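PDB 1U0M: 1,3,6,8-tetrahydroxynaphthalene synthase from Streptomyces coelicolor, which catalyses the iterative condensation of five malonyl-CoA units and the cyclisation of the resulting pentaketide to 1,3,6,8-tetrahydroxynaphthalene, a precursor of melanin. Local coordinates for residues Y221-P224 / K225-D228. Numbering follows the deposited sequence.
Sequences YLIP and KTED
Thr226 reaches back to Ile223 across the turn that follows strand 212-222, with Pro224 and Lys225 at its corners. Its hydroxyl, OG1, donates to Ile223 O in a hydrogen bond modelled at 2.4 Å, so short that its exact length is doubtful. With chi1 at 49°, OG1 sits between the backbone N and the carbonyl carbon of Thr226, which turns it to Ile223 O, while the methyl, beside the backbone N, also faces Ile223. That methyl, CG2, presses on CG2 of Ile223 at a tight 3.5 Å and lies equally close, 3.5 Å, to Pro224 O.

The direct backbone bond expected to close such a turn is replaced by a water. It donates to Ile223 O at 2.9 Å and accepts from Thr226 N at 2.6 Å. The positive phi of Lys225 (44°) after the extended Pro224 (psi 142°) gives the turn a loose resemblance to type II. The lysine side chain, bent at chi2, makes a weak hydrogen bond to Glu227 OE2, 3.4 Å from NZ, within a salt bridge. The same ammonium pairs with Glu129 of the second subunit, while Pro224 packs on Asn128 of that subunit.

OG1 also accepts from the backbone N of Ile345, just ahead of strand 346-355. The water and this bond thus pin the buried side of the turn, probably helped by the hydroxyl on Ile223 O, while its outer corner meets the dimer partner.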
loop_
_atom_site.group_PDB
_atom_site.type_symbol
_atom_site.label_atom_id
_atom_site.label_comp_id
_atom_site.label_asym_id
_atom_site.label_seq_id
_atom_site.Cartn_x
_atom_site.Cartn_y
_atom_site.Cartn_z
ATOM N N TYR A 221 10.124 5.572 12.752
ATOM C CA TYR A 221 10.762 6.854 12.974
ATOM C C TYR A 221 10.971 7.540 11.637
ATOM O O TYR A 221 11.565 6.971 10.726
ATOM C CB TYR A 221 12.100 6.677 13.706
ATOM C CG TYR A 221 12.848 7.976 13.866
ATOM C CD1 TYR A 221 13.722 8.422 12.875
ATOM C CD2 TYR A 221 12.613 8.809 14.964
ATOM C CE1 TYR A 221 14.341 9.670 12.964
ATOM C CE2 TYR A 221 13.223 10.060 15.067
ATOM C CZ TYR A 221 14.085 10.487 14.058
ATOM O OH TYR A 221 14.667 11.737 14.124
ATOM N N LEU A 222 10.474 8.766 11.526
ATOM C CA LEU A 222 10.595 9.542 10.299
ATOM C C LEU A 222 11.587 10.682 10.474
ATOM O O LEU A 222 11.389 11.561 11.306
ATOM C CB LEU A 222 9.227 10.107 9.904
ATOM C CG LEU A 222 9.003 10.716 8.514
ATOM C CD1 LEU A 222 9.800 12.006 8.341
ATOM C CD2 LEU A 222 9.389 9.685 7.457
ATOM N N ILE A 223 12.655 10.670 9.687
ATOM C CA ILE A 223 13.648 11.727 9.762
ATOM C C ILE A 223 13.032 13.005 9.207
ATOM O O ILE A 223 12.754 13.105 8.013
ATOM C CB ILE A 223 14.901 11.385 8.939
ATOM C CG1 ILE A 223 15.608 10.175 9.551
ATOM C CG2 ILE A 223 15.826 12.598 8.879
ATOM C CD1 ILE A 223 16.900 9.795 8.851
ATOM N N PRO A 224 12.812 14.003 10.073
ATOM C CA PRO A 224 12.220 15.281 9.668
ATOM C C PRO A 224 12.825 15.886 8.410
ATOM O O PRO A 224 14.033 15.818 8.184
ATOM C CB PRO A 224 12.436 16.162 10.892
ATOM C CG PRO A 224 12.310 15.173 12.020
ATOM C CD PRO A 224 13.128 14.003 11.513
ATOM N N LYS A 225 11.956 16.485 7.603
ATOM C CA LYS A 225 12.331 17.127 6.351
ATOM C C LYS A 225 13.316 16.380 5.460
ATOM O O LYS A 225 14.383 16.887 5.131
ATOM C CB LYS A 225 12.839 18.549 6.619
ATOM C CG LYS A 225 11.712 19.574 6.688
ATOM C CD LYS A 225 10.857 19.509 5.414
ATOM C CE LYS A 225 9.577 20.329 5.533
ATOM N NZ LYS A 225 8.606 20.009 4.430
ATOM N N THR A 226 12.940 15.171 5.061
ATOM C CA THR A 226 13.757 14.355 4.171
ATOM C C THR A 226 12.814 13.612 3.217
ATOM O O THR A 226 13.195 12.623 2.582
ATOM C CB THR A 226 14.605 13.337 4.965
ATOM O OG1 THR A 226 13.773 12.644 5.897
ATOM C CG2 THR A 226 15.717 14.045 5.727
ATOM N N GLU A 227 11.584 14.121 3.119
ATOM C CA GLU A 227 10.540 13.528 2.281
ATOM C C GLU A 227 10.982 13.240 0.855
ATOM O O GLU A 227 10.719 12.156 0.336
ATOM C CB GLU A 227 9.296 14.428 2.243
ATOM C CG GLU A 227 8.705 14.716 3.601
ATOM C CD GLU A 227 9.204 16.024 4.197
ATOM O OE1 GLU A 227 10.358 16.434 3.907
ATOM O OE2 GLU A 227 8.436 16.634 4.970
ATOM N N ASP A 228 11.662 14.204 0.238
ATOM C CA ASP A 228 12.133 14.055 -1.135
ATOM C C ASP A 228 13.545 13.512 -1.264
ATOM O O ASP A 228 14.124 13.545 -2.351
ATOM C CB ASP A 228 12.048 15.398 -1.887
ATOM C CG ASP A 228 13.001 16.454 -1.331
ATOM O OD1 ASP A 228 14.227 16.207 -1.268
ATOM O OD2 ASP A 228 12.518 17.544 -0.959
HETATM O O HOH W 1 10.942 13.815 5.882
#